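PDB 1SS4: glyoxalase family protein from Bacillus cereus, which is of unknown function but belongs to the metal-binding glyoxalase superfamily and may act as an epimerase on a substrate such as methylmalonyl-CoA. Local coordinates for residues M109-R112 and L113-G117; V103-I106 and D107-V110. All blocks are in the same frame, centred on the assembly; numbering follows the deposited sequence.

Contact 1 (M109-R112 and L113-G117)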
HETATM    1  N   MSE A 109       7.900   3.829  20.069  1.00 40.68           N
HETATM    2  CA  MSE A 109       7.357   2.885  19.090  1.00 39.43           C
HETATM    3  C   MSE A 109       8.420   1.903  18.604  1.00 38.98           C
HETATM    4  O   MSE A 109       8.152   0.706  18.469  1.00 39.30           O
HETATM    5  CB  MSE A 109       6.761   3.637  17.895  1.00 39.55           C
HETATM    6  CG  MSE A 109       6.037   2.729  16.902  1.00 39.91           C
HETATM    7 SE   MSE A 109       4.566   1.736  17.689  0.92 42.26          SE
HETATM    8  CE  MSE A 109       3.232   3.129  17.622  1.00 41.04           C
ATOM      9  N   VAL A 110       9.624   2.403  18.338  1.00 38.23           N
ATOM     10  CA  VAL A 110      10.699   1.526  17.881  1.00 39.55           C
ATOM     11  C   VAL A 110      11.082   0.578  19.012  1.00 40.84           C
ATOM     12  O   VAL A 110      11.248  -0.625  18.802  1.00 40.00           O
ATOM     13  CB  VAL A 110      11.961   2.328  17.441  1.00 40.19           C
ATOM     14  CG1 VAL A 110      13.120   1.372  17.185  1.00 40.37           C
ATOM     15  CG2 VAL A 110      11.663   3.119  16.176  1.00 39.33           C
ATOM     16  N   SER A 111      11.204   1.117  20.220  1.00 41.76           N
ATOM     17  CA  SER A 111      11.560   0.283  21.349  1.00 42.29           C
ATOM     18  C   SER A 111      10.529  -0.829  21.511  1.00 41.87           C
ATOM     19  O   SER A 111      10.880  -2.005  21.535  1.00 41.73           O
ATOM     20  CB  SER A 111      11.642   1.121  22.627  1.00 44.55           C
ATOM     21  OG  SER A 111      11.995   0.310  23.741  1.00 47.75           O
ATOM     22  N   ARG A 112       9.254  -0.456  21.597  1.00 41.71           N
ATOM     23  CA  ARG A 112       8.176  -1.423  21.769  1.00 42.51           C
ATOM     24  C   ARG A 112       8.081  -2.482  20.670  1.00 42.09           C
ATOM     25  O   ARG A 112       8.010  -3.674  20.960  1.00 41.04           O
ATOM     26  CB  ARG A 112       6.836  -0.702  21.864  1.00 45.20           C
ATOM     27  CG  ARG A 112       5.679  -1.617  22.215  1.00 48.21           C
ATOM     28  CD  ARG A 112       4.381  -1.030  21.740  1.00 50.41           C
ATOM     29  NE  ARG A 112       4.278   0.389  22.056  1.00 50.86           N
ATOM     30  CZ  ARG A 112       3.328   1.176  21.571  1.00 52.08           C
ATOM     31  NH1 ARG A 112       2.410   0.675  20.755  1.00 52.51           N
ATOM     32  NH2 ARG A 112       3.291   2.459  21.892  1.00 51.45           N
ATOM     33  N   LEU A 113       8.059  -2.044  19.413  1.00 40.52           N
ATOM     34  CA  LEU A 113       7.955  -2.971  18.285  1.00 39.88           C
ATOM     35  C   LEU A 113       9.126  -3.950  18.222  1.00 39.84           C
ATOM     36  O   LEU A 113       8.934  -5.140  17.971  1.00 40.76           O
ATOM     37  CB  LEU A 113       7.867  -2.201  16.958  1.00 37.16           C
ATOM     38  CG  LEU A 113       6.599  -1.384  16.660  1.00 37.36           C
ATOM     39  CD1 LEU A 113       6.681  -0.821  15.238  1.00 34.27           C
ATOM     40  CD2 LEU A 113       5.367  -2.258  16.784  1.00 35.33           C
ATOM     41  N   THR A 114      10.340  -3.455  18.435  1.00 42.32           N
ATOM     42  CA  THR A 114      11.499  -4.329  18.392  1.00 45.37           C
ATOM     43  C   THR A 114      11.433  -5.299  19.574  1.00 47.42           C
ATOM     44  O   THR A 114      11.916  -6.426  19.488  1.00 46.19           O
ATOM     45  CB  THR A 114      12.840  -3.529  18.405  1.00 46.66           C
ATOM     46  OG1 THR A 114      12.834  -2.579  19.474  1.00 46.22           O
ATOM     47  CG2 THR A 114      13.041  -2.792  17.086  1.00 45.96           C
ATOM     48  N   LYS A 115      10.813  -4.867  20.668  1.00 50.86           N
ATOM     49  CA  LYS A 115      10.668  -5.721  21.845  1.00 54.74           C
ATOM     50  C   LYS A 115       9.814  -6.926  21.465  1.00 55.56           C
ATOM     51  O   LYS A 115       9.981  -8.018  22.009  1.00 57.15           O
ATOM     52  CB  LYS A 115       9.967  -4.974  22.977  1.00 57.11           C
ATOM     53  CG  LYS A 115      10.762  -4.849  24.262  1.00 59.44           C
ATOM     54  CD  LYS A 115      11.627  -3.596  24.258  1.00 62.23           C
ATOM     55  CE  LYS A 115      11.968  -3.168  25.682  1.00 63.73           C
ATOM     56  NZ  LYS A 115      12.504  -1.774  25.739  1.00 64.62           N
ATOM     57  N   HIS A 116       8.890  -6.713  20.535  1.00 55.72           N
ATOM     58  CA  HIS A 116       8.003  -7.771  20.083  1.00 55.85           C
ATOM     59  C   HIS A 116       8.524  -8.526  18.861  1.00 55.24           C
ATOM     60  O   HIS A 116       7.769  -9.252  18.212  1.00 57.14           O
ATOM     61  CB  HIS A 116       6.618  -7.208  19.775  1.00 57.53           C
ATOM     62  CG  HIS A 116       5.875  -6.732  20.982  1.00 60.61           C
ATOM     63  ND1 HIS A 116       5.733  -7.500  22.118  1.00 61.70           N
ATOM     64  CD2 HIS A 116       5.192  -5.586  21.214  1.00 61.60           C
ATOM     65  CE1 HIS A 116       4.991  -6.849  22.997  1.00 62.48           C
ATOM     66  NE2 HIS A 116       4.649  -5.686  22.473  1.00 63.29           N
ATOM     67  N   GLY A 117       9.800  -8.351  18.539  1.00 52.80           N
ATOM     68  CA  GLY A 117      10.364  -9.068  17.411  1.00 49.97           C
ATOM     69  C   GLY A 117      10.572  -8.325  16.103  1.00 47.70           C
ATOM     70  O   GLY A 117      11.023  -8.923  15.126  1.00 47.17           O
TER
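Lys115 curls back over the preceding turn of its helix to reach Ser111. Its CB sits 3.1 Å from Arg112 O, and CG and CD pass beside Ser111 O with CD at 3.2 Å from that oxygen. CD and CE keep the same distance from Ser111 OG, and only the last bond brings the tip down to it: Lys115 NZ donates to Ser111 OG over 2.9 Å. The evidence for a curl is torsional: chi1, -121°, is far from any staggered value, and chi2 bends the chain at 89°. Ser111 O meanwhile accepts from Lys115 N.

Thr114 OG1 lies 2.6 Å from Val110 O and 2.9 Å from Ser111 O, two acceptors for one proton, so its choice stays open. The i to i+4 ladder weakens here: Leu113 N to Met109 O is nearly straight (167°), whereas His116 N to Arg112 O is weak. A Schellman motif ends the helix, with Gly117 at positive phi, Gly117 N bonded to Thr114 O, and Ala118 N reaching Leu113 O.

On the buried side, SE of Met109, a selenomethionine, meets Leu113 CG at 3.9 Å, both side chains packing on Leu146 of strand 143-149, while Leu113 also touches Phe28 and Ile32 of helix 22-32. The same selenium stands 3.9 Å above the plane of the Arg112 guanidinium, toward its rim; Arg112 NH2 forms a salt bridge with Glu108.

Contact 2 (V103-I106 and D107-V110)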
ATOM      1  N   VAL A 103       3.868   8.822  13.930  1.00 29.57           N
ATOM      2  CA  VAL A 103       3.494   8.511  15.304  1.00 34.23           C
ATOM      3  C   VAL A 103       3.927   9.626  16.250  1.00 36.11           C
ATOM      4  O   VAL A 103       4.719  10.497  15.886  1.00 35.52           O
ATOM      5  CB  VAL A 103       4.122   7.173  15.770  1.00 32.71           C
ATOM      6  CG1 VAL A 103       3.548   6.029  14.951  1.00 32.78           C
ATOM      7  CG2 VAL A 103       5.632   7.221  15.633  1.00 32.53           C
ATOM      8  N   GLU A 104       3.401   9.602  17.467  1.00 38.53           N
ATOM      9  CA  GLU A 104       3.736  10.633  18.432  1.00 40.96           C
ATOM     10  C   GLU A 104       5.198  10.579  18.867  1.00 41.27           C
ATOM     11  O   GLU A 104       5.911  11.584  18.811  1.00 42.10           O
ATOM     12  CB  GLU A 104       2.829  10.508  19.645  1.00 44.30           C
ATOM     13  CG  GLU A 104       2.751  11.772  20.457  1.00 50.29           C
ATOM     14  CD  GLU A 104       1.753  11.654  21.576  1.00 53.86           C
ATOM     15  OE1 GLU A 104       2.039  10.912  22.546  1.00 56.56           O
ATOM     16  OE2 GLU A 104       0.680  12.292  21.478  1.00 56.06           O
ATOM     17  N   ASP A 105       5.642   9.410  19.311  1.00 40.49           N
ATOM     18  CA  ASP A 105       7.023   9.241  19.742  1.00 41.16           C
ATOM     19  C   ASP A 105       7.631   8.023  19.076  1.00 38.49           C
ATOM     20  O   ASP A 105       7.323   6.887  19.437  1.00 38.36           O
ATOM     21  CB  ASP A 105       7.111   9.066  21.254  1.00 45.10           C
ATOM     22  CG  ASP A 105       8.521   8.727  21.701  1.00 48.23           C
ATOM     23  OD1 ASP A 105       9.413   9.593  21.588  1.00 53.19           O
ATOM     24  OD2 ASP A 105       8.744   7.587  22.139  1.00 50.93           O
ATOM     25  N   ILE A 106       8.514   8.268  18.120  1.00 37.88           N
ATOM     26  CA  ILE A 106       9.132   7.189  17.372  1.00 37.41           C
ATOM     27  C   ILE A 106      10.047   6.301  18.214  1.00 37.04           C
ATOM     28  O   ILE A 106      10.120   5.090  17.995  1.00 34.31           O
ATOM     29  CB  ILE A 106       9.879   7.762  16.139  1.00 35.96           C
ATOM     30  CG1 ILE A 106      10.347   6.629  15.227  1.00 35.34           C
ATOM     31  CG2 ILE A 106      11.036   8.647  16.589  1.00 38.46           C
ATOM     32  CD1 ILE A 106      10.975   7.136  13.947  1.00 30.62           C
ATOM     33  N   ASP A 107      10.739   6.876  19.194  1.00 37.13           N
ATOM     34  CA  ASP A 107      11.609   6.046  20.021  1.00 39.09           C
ATOM     35  C   ASP A 107      10.814   5.009  20.819  1.00 38.52           C
ATOM     36  O   ASP A 107      11.189   3.839  20.868  1.00 39.33           O
ATOM     37  CB  ASP A 107      12.460   6.911  20.962  1.00 41.31           C
ATOM     38  CG  ASP A 107      13.546   7.689  20.228  1.00 42.87           C
ATOM     39  OD1 ASP A 107      14.154   7.153  19.274  1.00 43.18           O
ATOM     40  OD2 ASP A 107      13.816   8.843  20.623  1.00 46.15           O
ATOM     41  N   GLU A 108       9.711   5.421  21.434  1.00 39.22           N
ATOM     42  CA  GLU A 108       8.895   4.484  22.195  1.00 40.76           C
ATOM     43  C   GLU A 108       8.363   3.407  21.242  1.00 40.61           C
ATOM     44  O   GLU A 108       8.386   2.214  21.555  1.00 40.88           O
ATOM     45  CB  GLU A 108       7.729   5.220  22.861  1.00 42.23           C
ATOM     46  CG  GLU A 108       6.973   4.441  23.930  1.00 46.90           C
ATOM     47  CD  GLU A 108       6.143   3.294  23.375  1.00 51.16           C
ATOM     48  OE1 GLU A 108       5.383   3.519  22.405  1.00 52.31           O
ATOM     49  OE2 GLU A 108       6.239   2.168  23.918  1.00 53.42           O
HETATM   50  N   MSE A 109       7.900   3.829  20.069  1.00 40.68           N
HETATM   51  CA  MSE A 109       7.357   2.885  19.090  1.00 39.43           C
HETATM   52  C   MSE A 109       8.420   1.903  18.604  1.00 38.98           C
HETATM   53  O   MSE A 109       8.152   0.706  18.469  1.00 39.30           O
HETATM   54  CB  MSE A 109       6.761   3.637  17.895  1.00 39.55           C
HETATM   55  CG  MSE A 109       6.037   2.729  16.902  1.00 39.91           C
HETATM   56 SE   MSE A 109       4.566   1.736  17.689  0.92 42.26          SE
HETATM   57  CE  MSE A 109       3.232   3.129  17.622  1.00 41.04           C
ATOM     58  N   VAL A 110       9.624   2.403  18.338  1.00 38.23           N
ATOM     59  CA  VAL A 110      10.699   1.526  17.881  1.00 39.55           C
ATOM     60  C   VAL A 110      11.082   0.578  19.012  1.00 40.84           C
ATOM     61  O   VAL A 110      11.248  -0.625  18.802  1.00 40.00           O
ATOM     62  CB  VAL A 110      11.961   2.328  17.441  1.00 40.19           C
ATOM     63  CG1 VAL A 110      13.120   1.372  17.185  1.00 40.37           C
ATOM     64  CG2 VAL A 110      11.663   3.119  16.176  1.00 39.33           C
TER
HETATM   65  O   HOH W   1      11.145  10.115  19.840  1.00 43.39           O
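Asp105 O is gripped twice: it accepts from Met109 N at 3.2 Å, with an N-H...O angle of 163°, and from ND2 of Asn7 of the second subunit. The first bond opens the helical ladder; the next, Val110 N to Ile106 O, is shorter at 2.8 Å. Asp105 itself is the N-cap. Its CG is anti to its own backbone N (chi1 173°), which carries the carboxylate over the first turn, where OD2 caps Glu108 N. The exact length of that bond is doubtful, because OD2 is modelled too close to Glu108 CB. Water 1 probably donates to Asp105 OD1, though it has other acceptors within reach, and accepts weakly from Asp107 N at 3.3 Å, linking the carboxylate to a second amide of the turn. Asp105 OD1 and Asp107 OD2 are 4.6 Å apart, a likely repulsion that Arg132, in a salt bridge with Asp107 OD1, probably offsets.

Apolar contacts lie on the inner flank. Ile106 and Val110 extend alongside each other in one direction, with Ile106 CG1 3.9 Å from Val110 CG2. Met109 folds about both its CB-CG and CG-SE bonds, bringing CE to 4.0 Å from Val103 CG1, roughly perpendicular to the valine.

Ile106 and Val110 rest on Cys134 of strand 131-137. Val103 closes strand 95-103, bonding through its backbone to Ala147 in strand 143-149, and pairs antiparallel with a strand of the second subunit, so the sheet continues across the interface where helix 106-115 starts.

Contact 2 starts helix 106-115 and contact 1 finishes it, their centres about 9 Å apart, with Met109 and Val110 common to both. Each is partly buried. Polar chemistry differs by end: a carboxylate and a water meet amides at 103-110, whereas at 109-117 side chains bond along the helix, which a Schellman turn at a glycine then ends. Contact 2 adjoins strand 95-103 and the intersubunit sheet; contact 1 leans partly on helix 22-32 and has its exposed residues, Lys115 to Gly117, at its far end. Both touch the second subunit. Leading from strand 95-103 to three further strands, the helix follows the connectivity of the vicinal oxygen chelate fold.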